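Side-chain contacts in Uly1 (Catenovulum maritimum, PDB 7DRQ), which cleaves ulvan, a sulfated polysaccharide of green algae, as a lyase of polysaccharide lyase family 24, probably by beta-elimination: residues H129-N134 against G141-D146; W351-T354 against D358-L361; H380-A385 against I391-F396. All blocks are in the same frame, centred on the assembly; numbering follows the deposited sequence.

How the contacts relate
The three contacts follow one another along the chain and show how a beta-propeller combines regular blades with elaborated loops. Contact 1 lies within the long loop between strands 122-126 and 150-152, near a calcium site. Its centre is about 37 Å from that of contact 2 and 43 Å from that of contact 3, on the opposite side of the chain's centre. Contacts 2 and 3 belong to one antiparallel sheet, their centres about 10 Å apart. The two hairpins stand side by side in one blade, strand 359-369 of contact 2 bonded to strand 372-383 of contact 3 where Thr-381 N meets Leu-361 O at 2.7 Å, with strand 391-393 beyond, farther from the chain's centre.

Contact 1 (H129-N134 against G141-D146); sequences HAYREN and GDIRKD
Ile-143 sets its terminal methyl against the root of Tyr-131, CD1 lying 3.8 Å from the tyrosine CB and nearly as close to CG. The two side chains cross at about a right angle. With CG1 swung opposite the backbone N (chi1 -158°), CD1 extends to the tyrosine, while the other branch, CG2, rests 3.8 Å from Arg-132 O. Beside this apolar patch Glu-133 O is met by Arg-144 twice, by its side-chain CG at 3.3 Å and by a CA-H...O contact. A water supplies the polar link, donating to Glu-133 OE1 and Arg-144 O and accepting from Lys-145 NZ, whose second partner is Glu-193. One shell out, Arg-144 grips Asp-142 side-on in a salt bridge, NE to OD1 and NH2 to OD2, each at 2.9 Å. Asp-142 OD1 also accepts Arg-144 N at 3.0 Å from the other face of the carboxylate, closing an Asx turn that fixes the start of the type I turn Ile-143 to Asp-146. Tyr-131 OH is held by Asn-109, and Asp-146 OD2 forms salt bridges with Arg-149 and with NZ of Lys-185, a residue of the calcium site. The arrangement folds a loop between strands 122-126 and 150-152 back on itself, tied through backbone bonds of Ala-130 to Leu-201, at the start of strand 201-208, and of Tyr-131 to Arg-200 just before it.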
ATOM      1  N   HIS A 129     -10.272  -6.972   3.554  1.00 12.86           N
ATOM      2  CA  HIS A 129     -10.955  -5.828   2.950  1.00 11.61           C
ATOM      3  C   HIS A 129     -12.140  -5.457   3.846  1.00 11.75           C
ATOM      4  O   HIS A 129     -13.300  -5.741   3.526  1.00 15.33           O
ATOM      5  CB  HIS A 129     -11.396  -6.106   1.513  1.00 13.26           C
ATOM      6  CG  HIS A 129     -11.912  -4.891   0.804  1.00 16.60           C
ATOM      7  ND1 HIS A 129     -12.326  -4.914  -0.512  1.00 16.81           N
ATOM      8  CD2 HIS A 129     -12.066  -3.612   1.224  1.00 13.41           C
ATOM      9  CE1 HIS A 129     -12.733  -3.707  -0.864  1.00 17.23           C
ATOM     10  NE2 HIS A 129     -12.584  -2.898   0.168  1.00 15.72           N
ATOM     11  N   ALA A 130     -11.828  -4.806   4.969  1.00 13.47           N
ATOM     12  CA  ALA A 130     -12.839  -4.276   5.887  1.00 12.84           C
ATOM     13  C   ALA A 130     -13.780  -5.365   6.402  1.00 15.19           C
ATOM     14  O   ALA A 130     -14.989  -5.155   6.541  1.00 15.82           O
ATOM     15  CB  ALA A 130     -13.628  -3.144   5.226  1.00 12.72           C
ATOM     16  N   TYR A 131     -13.232  -6.534   6.714  1.00 15.70           N
ATOM     17  CA  TYR A 131     -14.094  -7.596   7.208  1.00 14.20           C
ATOM     18  C   TYR A 131     -14.389  -7.391   8.691  1.00 13.48           C
ATOM     19  O   TYR A 131     -13.669  -6.687   9.402  1.00 13.34           O
ATOM     20  CB  TYR A 131     -13.467  -8.968   6.958  1.00 13.59           C
ATOM     21  CG  TYR A 131     -13.172  -9.202   5.490  1.00 12.61           C
ATOM     22  CD1 TYR A 131     -14.078  -8.814   4.514  1.00 14.10           C
ATOM     23  CD2 TYR A 131     -11.977  -9.779   5.084  1.00 12.50           C
ATOM     24  CE1 TYR A 131     -13.816  -9.016   3.156  1.00 13.77           C
ATOM     25  CE2 TYR A 131     -11.697  -9.976   3.734  1.00 13.06           C
ATOM     26  CZ  TYR A 131     -12.614  -9.591   2.780  1.00 14.27           C
ATOM     27  OH  TYR A 131     -12.343  -9.788   1.448  1.00 13.89           O
ATOM     28  N   ARG A 132     -15.483  -8.005   9.143  1.00 14.10           N
ATOM     29  CA  ARG A 132     -15.957  -7.890  10.516  1.00 14.71           C
ATOM     30  C   ARG A 132     -16.517  -9.239  10.935  1.00 11.74           C
ATOM     31  O   ARG A 132     -16.673 -10.145  10.117  1.00 13.81           O
ATOM     32  CB  ARG A 132     -17.026  -6.789  10.658  1.00 17.43           C
ATOM     33  CG  ARG A 132     -17.965  -6.721   9.476  1.00 18.50           C
ATOM     34  CD  ARG A 132     -18.830  -5.458   9.480  1.00 25.38           C
ATOM     35  NE  ARG A 132     -19.299  -5.138   8.126  1.00 32.65           N
ATOM     36  CZ  ARG A 132     -20.342  -5.718   7.533  1.00 36.70           C
ATOM     37  NH1 ARG A 132     -21.043  -6.654   8.165  1.00 31.68           N
ATOM     38  NH2 ARG A 132     -20.691  -5.361   6.305  1.00 34.80           N
ATOM     39  N   GLU A 133     -16.844  -9.371  12.226  1.00 13.12           N
ATOM     40  CA  GLU A 133     -17.252 -10.684  12.724  1.00 15.36           C
ATOM     41  C   GLU A 133     -18.518 -11.185  12.039  1.00 16.29           C
ATOM     42  O   GLU A 133     -18.712 -12.399  11.913  1.00 20.89           O
ATOM     43  CB  GLU A 133     -17.439 -10.648  14.240  1.00 15.36           C
ATOM     44  CG  GLU A 133     -18.602  -9.806  14.717  1.00 15.24           C
ATOM     45  CD  GLU A 133     -18.595  -9.674  16.217  1.00 21.03           C
ATOM     46  OE1 GLU A 133     -18.056 -10.589  16.870  1.00 19.59           O
ATOM     47  OE2 GLU A 133     -19.100  -8.662  16.739  1.00 21.14           O
ATOM     48  N   ASN A 134     -19.382 -10.280  11.573  1.00 16.24           N
ATOM     49  CA  ASN A 134     -20.605 -10.690  10.900  1.00 19.68           C
ATOM     50  C   ASN A 134     -20.531 -10.474   9.391  1.00 17.79           C
ATOM     51  O   ASN A 134     -21.567 -10.335   8.735  1.00 17.62           O
ATOM     52  CB  ASN A 134     -21.816  -9.974  11.504  1.00 18.65           C
ATOM     53  CG  ASN A 134     -21.783  -8.483  11.284  1.00 23.88           C
ATOM     54  OD1 ASN A 134     -20.725  -7.901  11.037  1.00 27.50           O
ATOM     55  ND2 ASN A 134     -22.948  -7.851  11.350  1.00 26.89           N
ATOM     56  N   GLY A 141     -16.720 -20.460   4.570  1.00 25.86           N
ATOM     57  CA  GLY A 141     -15.865 -20.313   5.728  1.00 23.36           C
ATOM     58  C   GLY A 141     -16.487 -19.454   6.814  1.00 21.12           C
ATOM     59  O   GLY A 141     -17.391 -18.649   6.581  1.00 24.27           O
ATOM     60  N   ASP A 142     -15.978 -19.643   8.031  1.00 18.59           N
ATOM     61  CA  ASP A 142     -16.451 -18.943   9.219  1.00 19.67           C
ATOM     62  C   ASP A 142     -15.435 -17.855   9.558  1.00 18.31           C
ATOM     63  O   ASP A 142     -14.302 -18.155   9.951  1.00 18.08           O
ATOM     64  CB  ASP A 142     -16.630 -19.937  10.368  1.00 21.63           C
ATOM     65  CG  ASP A 142     -16.981 -19.281  11.684  1.00 22.68           C
ATOM     66  OD1 ASP A 142     -17.232 -18.059  11.735  1.00 20.04           O
ATOM     67  OD2 ASP A 142     -17.009 -20.015  12.693  1.00 24.34           O
ATOM     68  N   ILE A 143     -15.839 -16.595   9.409  1.00 16.17           N
ATOM     69  CA  ILE A 143     -14.931 -15.464   9.587  1.00 15.27           C
ATOM     70  C   ILE A 143     -15.117 -14.785  10.942  1.00 18.47           C
ATOM     71  O   ILE A 143     -14.489 -13.757  11.207  1.00 15.69           O
ATOM     72  CB  ILE A 143     -15.087 -14.457   8.434  1.00 19.38           C
ATOM     73  CG1 ILE A 143     -13.836 -13.590   8.277  1.00 19.49           C
ATOM     74  CG2 ILE A 143     -16.325 -13.579   8.633  1.00 16.07           C
ATOM     75  CD1 ILE A 143     -13.882 -12.706   7.025  1.00 18.02           C
ATOM     76  N   ARG A 144     -15.935 -15.361  11.828  1.00 14.19           N
ATOM     77  CA  ARG A 144     -16.280 -14.661  13.060  1.00 16.66           C
ATOM     78  C   ARG A 144     -15.059 -14.354  13.921  1.00 16.10           C
ATOM     79  O   ARG A 144     -15.018 -13.310  14.584  1.00 16.03           O
ATOM     80  CB  ARG A 144     -17.303 -15.481  13.840  1.00 18.13           C
ATOM     81  CG  ARG A 144     -18.668 -15.494  13.173  1.00 21.71           C
ATOM     82  CD  ARG A 144     -19.632 -16.415  13.907  1.00 25.93           C
ATOM     83  NE  ARG A 144     -19.262 -17.815  13.749  1.00 29.93           N
ATOM     84  CZ  ARG A 144     -19.827 -18.815  14.418  1.00 29.56           C
ATOM     85  NH1 ARG A 144     -20.787 -18.564  15.296  1.00 32.74           N
ATOM     86  NH2 ARG A 144     -19.431 -20.061  14.212  1.00 29.93           N
ATOM     87  N   LYS A 145     -14.060 -15.243  13.926  1.00 16.10           N
ATOM     88  CA  LYS A 145     -12.800 -15.042  14.634  1.00 16.48           C
ATOM     89  C   LYS A 145     -11.625 -15.006  13.663  1.00 16.35           C
ATOM     90  O   LYS A 145     -10.516 -15.442  13.986  1.00 13.69           O
ATOM     91  CB  LYS A 145     -12.595 -16.129  15.693  1.00 16.61           C
ATOM     92  CG  LYS A 145     -13.732 -16.204  16.711  1.00 18.11           C
ATOM     93  CD  LYS A 145     -13.875 -14.898  17.473  1.00 20.93           C
ATOM     94  CE  LYS A 145     -14.936 -15.004  18.585  1.00 16.89           C
ATOM     95  NZ  LYS A 145     -15.130 -13.699  19.263  1.00 15.95           N
ATOM     96  N   ASP A 146     -11.858 -14.484  12.451  1.00 15.68           N
ATOM     97  CA  ASP A 146     -10.798 -14.451  11.449  1.00 14.23           C
ATOM     98  C   ASP A 146     -10.910 -13.220  10.550  1.00 14.51           C
ATOM     99  O   ASP A 146     -10.386 -13.238   9.429  1.00 15.43           O
ATOM    100  CB  ASP A 146     -10.831 -15.740  10.616  1.00 15.66           C
ATOM    101  CG  ASP A 146      -9.542 -15.980   9.853  1.00 15.01           C
ATOM    102  OD1 ASP A 146      -8.450 -15.724  10.414  1.00 16.95           O
ATOM    103  OD2 ASP A 146      -9.617 -16.433   8.685  1.00 16.71           O
TER
HETATM  104  O   HOH W   1     -16.105 -12.218  16.931  1.00 20.02           O

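Contact 2 (W351-T354 against D358-L361)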
ATOM      1  N   TRP A 351       2.753  11.376  -2.778  1.00 11.22           N
ATOM      2  CA  TRP A 351       3.493  12.484  -2.191  1.00  9.25           C
ATOM      3  C   TRP A 351       4.811  11.952  -1.639  1.00 10.76           C
ATOM      4  O   TRP A 351       4.971  10.752  -1.407  1.00 12.34           O
ATOM      5  CB  TRP A 351       2.686  13.168  -1.079  1.00 12.26           C
ATOM      6  CG  TRP A 351       2.450  12.242   0.048  1.00 10.77           C
ATOM      7  CD1 TRP A 351       1.463  11.304   0.150  1.00 10.54           C
ATOM      8  CD2 TRP A 351       3.258  12.111   1.219  1.00  9.12           C
ATOM      9  NE1 TRP A 351       1.597  10.610   1.331  1.00 11.09           N
ATOM     10  CE2 TRP A 351       2.692  11.085   2.004  1.00 12.86           C
ATOM     11  CE3 TRP A 351       4.407  12.763   1.681  1.00  9.29           C
ATOM     12  CZ2 TRP A 351       3.233  10.700   3.234  1.00 10.53           C
ATOM     13  CZ3 TRP A 351       4.949  12.379   2.899  1.00 11.74           C
ATOM     14  CH2 TRP A 351       4.359  11.353   3.664  1.00 11.41           C
ATOM     15  N   THR A 352       5.745  12.866  -1.407  1.00 10.37           N
ATOM     16  CA  THR A 352       6.976  12.528  -0.706  1.00  9.67           C
ATOM     17  C   THR A 352       7.562  13.817  -0.152  1.00 11.14           C
ATOM     18  O   THR A 352       7.137  14.917  -0.513  1.00 10.00           O
ATOM     19  CB  THR A 352       7.971  11.804  -1.628  1.00 11.52           C
ATOM     20  OG1 THR A 352       9.087  11.338  -0.859  1.00 12.85           O
ATOM     21  CG2 THR A 352       8.471  12.754  -2.706  1.00 12.61           C
ATOM     22  N   VAL A 353       8.509  13.669   0.770  1.00  9.59           N
ATOM     23  CA  VAL A 353       9.333  14.772   1.244  1.00  8.62           C
ATOM     24  C   VAL A 353      10.778  14.310   1.157  1.00  9.07           C
ATOM     25  O   VAL A 353      11.113  13.238   1.670  1.00 12.92           O
ATOM     26  CB  VAL A 353       8.984  15.202   2.691  1.00  9.88           C
ATOM     27  CG1 VAL A 353       9.870  16.384   3.121  1.00 10.66           C
ATOM     28  CG2 VAL A 353       7.505  15.557   2.812  1.00 10.01           C
ATOM     29  N   THR A 354      11.624  15.096   0.495  1.00  9.08           N
ATOM     30  CA  THR A 354      13.024  14.714   0.338  1.00 10.15           C
ATOM     31  C   THR A 354      13.801  14.947   1.632  1.00 10.31           C
ATOM     32  O   THR A 354      13.334  15.599   2.567  1.00 11.94           O
ATOM     33  CB  THR A 354      13.702  15.521  -0.763  1.00 11.27           C
ATOM     34  OG1 THR A 354      13.868  16.869  -0.291  1.00 10.70           O
ATOM     35  CG2 THR A 354      12.871  15.518  -2.059  1.00  9.33           C
ATOM     36  N   ASP A 358      12.065  19.211   0.834  1.00 12.41           N
ATOM     37  CA  ASP A 358      11.218  19.534  -0.311  1.00 11.28           C
ATOM     38  C   ASP A 358       9.953  18.694  -0.268  1.00 10.13           C
ATOM     39  O   ASP A 358      10.012  17.465  -0.205  1.00 10.31           O
ATOM     40  CB  ASP A 358      11.942  19.273  -1.638  1.00  8.80           C
ATOM     41  CG  ASP A 358      13.358  19.807  -1.657  1.00 11.08           C
ATOM     42  OD1 ASP A 358      13.530  21.043  -1.558  1.00 12.97           O
ATOM     43  OD2 ASP A 358      14.303  18.989  -1.779  1.00 12.90           O
ATOM     44  N   LEU A 359       8.809  19.354  -0.335  1.00 11.53           N
ATOM     45  CA  LEU A 359       7.513  18.691  -0.297  1.00 11.37           C
ATOM     46  C   LEU A 359       6.976  18.565  -1.717  1.00 11.83           C
ATOM     47  O   LEU A 359       6.948  19.551  -2.456  1.00 11.16           O
ATOM     48  CB  LEU A 359       6.534  19.480   0.570  1.00 13.04           C
ATOM     49  CG  LEU A 359       5.054  19.128   0.425  1.00 13.27           C
ATOM     50  CD1 LEU A 359       4.804  17.744   0.969  1.00 11.13           C
ATOM     51  CD2 LEU A 359       4.174  20.170   1.129  1.00 13.82           C
ATOM     52  N   HIS A 360       6.524  17.364  -2.079  1.00 11.71           N
ATOM     53  CA  HIS A 360       6.045  17.063  -3.424  1.00 12.00           C
ATOM     54  C   HIS A 360       4.775  16.235  -3.337  1.00  9.73           C
ATOM     55  O   HIS A 360       4.738  15.246  -2.600  1.00 12.89           O
ATOM     56  CB  HIS A 360       7.104  16.293  -4.223  1.00 11.18           C
ATOM     57  CG  HIS A 360       8.323  17.099  -4.523  1.00  9.22           C
ATOM     58  ND1 HIS A 360       8.460  17.832  -5.681  1.00  9.20           N
ATOM     59  CD2 HIS A 360       9.449  17.313  -3.805  1.00 11.02           C
ATOM     60  CE1 HIS A 360       9.615  18.470  -5.662  1.00 10.50           C
ATOM     61  NE2 HIS A 360      10.242  18.159  -4.541  1.00 11.70           N
ATOM     62  N   LEU A 361       3.745  16.625  -4.096  1.00 11.81           N
ATOM     63  CA  LEU A 361       2.506  15.860  -4.212  1.00  9.45           C
ATOM     64  C   LEU A 361       2.049  15.830  -5.661  1.00 12.49           C
ATOM     65  O   LEU A 361       2.130  16.837  -6.368  1.00 11.66           O
ATOM     66  CB  LEU A 361       1.367  16.447  -3.367  1.00  8.54           C
ATOM     67  CG  LEU A 361       1.724  16.808  -1.922  1.00 11.83           C
ATOM     68  CD1 LEU A 361       2.066  18.297  -1.781  1.00 11.34           C
ATOM     69  CD2 LEU A 361       0.580  16.427  -0.999  1.00 11.84           C
TER
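Thr-354 and Asp-358 close the turn end of this beta hairpin through a hydroxyl gripped three ways. OG1 gives its proton to Asp-358 OD2 at 2.6 Å, approaching from above the carboxylate plane (39° out of it), and accepts a longer, bent bond from Asp-358 N at 3.2 Å (143° at the hydrogen). It also accepts from Asn-356 N within the turn. The threonine's first torsion, 71°, places OG1 between its backbone N and carbonyl carbon, facing the aspartate, whose other oxygen, OD1, takes Ala-385 N. Replacing this threonine by an alanine removes the hydroxyl, and is likely to leave Asp-358 OD2 without its donor, the amides of Asn-356 and Asp-358 without their shared acceptor, and the carboxylate freer to turn. The backbone continues this tight zone: Thr-354 N donates to Asp-358 O, and Thr-352 and His-360 form a hydrogen-bonded pair, with Thr-352 N 2.8 Å from His-360 O.

Away from the turn the side-chain touches between the strands are few and apolar, at van der Waals distance, yet there is no solvent side, since every touching residue is buried. On one face Thr-352 CG2 lies alongside His-360 CB at 4.1 Å, both side chains pointing the same way. On the other, Val-353 CG2 meets Leu-359 CD1 at 3.9 Å, and Trp-351 offers little beyond CB, which lies 3.9 Å from Leu-361 CG. The indole itself turns elsewhere, its NE1 bonded to Lys-265 O and its ring in a cation-pi contact with Lys-267, while His-360 ND1 pairs with His-380 NE2.

Strands 350-353 and 359-369 run antiparallel in one propeller blade; the Val-353 and Leu-359 face packs on Tyr-295 of strand 290-298, and the Thr-352 and His-360 face on Ile-409 of strand 408-415.

Contact 3 (H380-A385 against I391-F396); sequences HTYQKA and ITTTDF
Ile-391 lies over one face of the Tyr-382 ring, its CB 4.0 Å from the ring centroid and 16° off the normal, a CH-pi contact. Its two branches spread across the phenol: CG2 reaches 3.6 Å from the tyrosine OH, and CD1 comes 3.9 Å from CE2. The first torsion of Tyr-382, 59°, folds the ring back across its partner strand, where Thr-393 CG2 meets the ring edge at CE1. The same turn brings Tyr-382 CD1 over the centre of the His-380 ring. These four residues, paired across the strands, share one face of the sheet.

This is a two-stranded antiparallel hairpin of strands 372-383 and 391-393, the latter at the edge of a propeller blade. Its hydrogen-bonded pairs are His-380 with Thr-393 and Tyr-382 with Ile-391, the latter including a bond of 2.7 Å from Tyr-382 N to Ile-391 O. Between them, on the other face, Thr-381 and Thr-392 turn their hydroxyls together, OG1 to OG1 at 2.8 Å, in a bond that may run either way.

Beyond the strand the chain bends back. Thr-393 OG1 accepts Asp-395 N at 3.0 Å in an ST turn, an inverse gamma turn follows at Asp-395, and Phe-396 is delivered to His-380. The two rings meet obliquely, their planes at 53°, with the closest touch 3.6 Å between His-380 CB and Phe-396 CD1. His-380 ND1 is held by Asn-429, which also binds Asp-395 O and touches Phe-396.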
ATOM      1  N   HIS A 380       1.474  18.403 -10.330  1.00 11.93           N
ATOM      2  CA  HIS A 380       2.631  18.306  -9.457  1.00 11.52           C
ATOM      3  C   HIS A 380       2.630  19.546  -8.582  1.00 11.36           C
ATOM      4  O   HIS A 380       2.721  20.666  -9.092  1.00 11.11           O
ATOM      5  CB  HIS A 380       3.919  18.211 -10.271  1.00 12.34           C
ATOM      6  CG  HIS A 380       5.160  18.064  -9.451  1.00 13.70           C
ATOM      7  ND1 HIS A 380       6.420  18.162 -10.005  1.00 11.29           N
ATOM      8  CD2 HIS A 380       5.344  17.826  -8.127  1.00 13.54           C
ATOM      9  CE1 HIS A 380       7.328  17.987  -9.058  1.00 11.90           C
ATOM     10  NE2 HIS A 380       6.703  17.777  -7.911  1.00 11.85           N
ATOM     11  N   THR A 381       2.512  19.349  -7.276  1.00  9.79           N
ATOM     12  CA  THR A 381       2.515  20.439  -6.309  1.00 11.45           C
ATOM     13  C   THR A 381       3.780  20.322  -5.475  1.00 12.45           C
ATOM     14  O   THR A 381       4.083  19.241  -4.967  1.00 11.50           O
ATOM     15  CB  THR A 381       1.279  20.371  -5.413  1.00 13.27           C
ATOM     16  OG1 THR A 381       0.107  20.570  -6.209  1.00 12.62           O
ATOM     17  CG2 THR A 381       1.341  21.439  -4.325  1.00 11.61           C
ATOM     18  N   TYR A 382       4.543  21.407  -5.354  1.00 12.72           N
ATOM     19  CA  TYR A 382       5.819  21.239  -4.677  1.00 12.23           C
ATOM     20  C   TYR A 382       6.247  22.519  -3.980  1.00 14.24           C
ATOM     21  O   TYR A 382       5.874  23.630  -4.373  1.00 14.78           O
ATOM     22  CB  TYR A 382       6.918  20.749  -5.629  1.00 12.30           C
ATOM     23  CG  TYR A 382       7.191  21.644  -6.810  1.00 13.30           C
ATOM     24  CD1 TYR A 382       6.409  21.566  -7.961  1.00 15.80           C
ATOM     25  CD2 TYR A 382       8.238  22.569  -6.780  1.00 16.79           C
ATOM     26  CE1 TYR A 382       6.654  22.387  -9.058  1.00 17.07           C
ATOM     27  CE2 TYR A 382       8.496  23.393  -7.869  1.00 16.80           C
ATOM     28  CZ  TYR A 382       7.700  23.293  -9.007  1.00 23.34           C
ATOM     29  OH  TYR A 382       7.947  24.105 -10.091  1.00 21.46           O
ATOM     30  N   GLN A 383       7.016  22.333  -2.915  1.00 13.84           N
ATOM     31  CA  GLN A 383       7.497  23.432  -2.085  1.00 13.10           C
ATOM     32  C   GLN A 383       8.968  23.154  -1.800  1.00 16.11           C
ATOM     33  O   GLN A 383       9.298  22.168  -1.132  1.00 15.31           O
ATOM     34  CB  GLN A 383       6.690  23.544  -0.796  1.00 13.61           C
ATOM     35  CG  GLN A 383       7.046  24.775   0.032  1.00 13.31           C
ATOM     36  CD  GLN A 383       6.448  24.752   1.430  1.00 11.65           C
ATOM     37  OE1 GLN A 383       6.419  23.716   2.087  1.00 15.19           O
ATOM     38  NE2 GLN A 383       5.985  25.911   1.895  1.00 15.01           N
ATOM     39  N   LYS A 384       9.845  24.006  -2.312  1.00  8.55           N
ATOM     40  CA  LYS A 384      11.272  23.785  -2.126  1.00 11.74           C
ATOM     41  C   LYS A 384      11.667  24.059  -0.673  1.00 13.58           C
ATOM     42  O   LYS A 384      11.300  25.093  -0.105  1.00 14.15           O
ATOM     43  CB  LYS A 384      12.070  24.683  -3.070  1.00 15.96           C
ATOM     44  CG  LYS A 384      13.589  24.507  -2.939  1.00 15.96           C
ATOM     45  CD  LYS A 384      14.325  25.202  -4.071  1.00 25.46           C
ATOM     46  CE  LYS A 384      15.821  25.179  -3.832  1.00 30.76           C
ATOM     47  NZ  LYS A 384      16.579  25.779  -4.969  1.00 46.64           N
ATOM     48  N   ALA A 385      12.399  23.112  -0.075  1.00 10.21           N
ATOM     49  CA  ALA A 385      12.994  23.248   1.256  1.00 12.67           C
ATOM     50  C   ALA A 385      11.956  23.557   2.340  1.00 12.89           C
ATOM     51  O   ALA A 385      12.294  24.130   3.377  1.00 14.25           O
ATOM     52  CB  ALA A 385      14.103  24.313   1.255  1.00 12.31           C
ATOM     53  N   ILE A 391       3.930  25.633  -5.266  1.00 14.14           N
ATOM     54  CA  ILE A 391       3.761  25.698  -6.714  1.00 15.05           C
ATOM     55  C   ILE A 391       2.980  24.474  -7.165  1.00 16.58           C
ATOM     56  O   ILE A 391       3.339  23.347  -6.811  1.00 15.53           O
ATOM     57  CB  ILE A 391       5.121  25.755  -7.429  1.00 16.40           C
ATOM     58  CG1 ILE A 391       5.897  27.012  -7.028  1.00 23.17           C
ATOM     59  CG2 ILE A 391       4.927  25.688  -8.949  1.00 21.97           C
ATOM     60  CD1 ILE A 391       7.273  27.090  -7.680  1.00 27.84           C
ATOM     61  N   THR A 392       1.917  24.684  -7.945  1.00 14.20           N
ATOM     62  CA  THR A 392       1.205  23.603  -8.613  1.00 10.01           C
ATOM     63  C   THR A 392       1.316  23.824 -10.114  1.00 14.06           C
ATOM     64  O   THR A 392       1.007  24.917 -10.601  1.00 14.64           O
ATOM     65  CB  THR A 392      -0.270  23.543  -8.212  1.00 14.50           C
ATOM     66  OG1 THR A 392      -0.384  23.300  -6.805  1.00 13.71           O
ATOM     67  CG2 THR A 392      -0.977  22.433  -8.963  1.00 13.89           C
ATOM     68  N   THR A 393       1.737  22.790 -10.838  1.00 11.64           N
ATOM     69  CA  THR A 393       1.782  22.827 -12.294  1.00 12.00           C
ATOM     70  C   THR A 393       1.083  21.592 -12.841  1.00 13.90           C
ATOM     71  O   THR A 393       1.096  20.529 -12.214  1.00 13.82           O
ATOM     72  CB  THR A 393       3.238  22.898 -12.818  1.00 11.98           C
ATOM     73  OG1 THR A 393       3.242  23.038 -14.251  1.00 16.50           O
ATOM     74  CG2 THR A 393       4.018  21.644 -12.436  1.00 14.97           C
ATOM     75  N   THR A 394       0.434  21.742 -13.998  1.00 14.00           N
ATOM     76  CA  THR A 394      -0.078  20.591 -14.736  1.00 15.24           C
ATOM     77  C   THR A 394       0.886  20.148 -15.820  1.00 16.94           C
ATOM     78  O   THR A 394       0.555  19.259 -16.615  1.00 16.44           O
ATOM     79  CB  THR A 394      -1.452  20.890 -15.343  1.00 14.64           C
ATOM     80  OG1 THR A 394      -1.333  21.961 -16.287  1.00 16.68           O
ATOM     81  CG2 THR A 394      -2.425  21.298 -14.249  1.00 18.29           C
ATOM     82  N   ASP A 395       2.076  20.746 -15.865  1.00 18.03           N
ATOM     83  CA  ASP A 395       3.129  20.321 -16.786  1.00 14.42           C
ATOM     84  C   ASP A 395       3.894  19.163 -16.141  1.00 14.36           C
ATOM     85  O   ASP A 395       5.039  19.283 -15.697  1.00 19.86           O
ATOM     86  CB  ASP A 395       4.028  21.503 -17.128  1.00 20.03           C
ATOM     87  CG  ASP A 395       5.080  21.161 -18.168  1.00 26.14           C
ATOM     88  OD1 ASP A 395       5.008  20.069 -18.766  1.00 24.27           O
ATOM     89  OD2 ASP A 395       5.979  21.997 -18.391  1.00 27.69           O
ATOM     90  N   PHE A 396       3.224  18.006 -16.101  1.00 17.68           N
ATOM     91  CA  PHE A 396       3.697  16.815 -15.409  1.00 16.42           C
ATOM     92  C   PHE A 396       3.247  15.580 -16.180  1.00 17.93           C
ATOM     93  O   PHE A 396       2.102  15.543 -16.655  1.00 16.91           O
ATOM     94  CB  PHE A 396       3.158  16.773 -13.970  1.00 16.48           C
ATOM     95  CG  PHE A 396       3.741  15.674 -13.137  1.00 14.47           C
ATOM     96  CD1 PHE A 396       5.050  15.757 -12.682  1.00 15.46           C
ATOM     97  CD2 PHE A 396       2.990  14.560 -12.812  1.00 14.88           C
ATOM     98  CE1 PHE A 396       5.604  14.737 -11.913  1.00 14.56           C
ATOM     99  CE2 PHE A 396       3.535  13.534 -12.044  1.00 18.82           C
ATOM    100  CZ  PHE A 396       4.849  13.622 -11.598  1.00 16.17           C
TER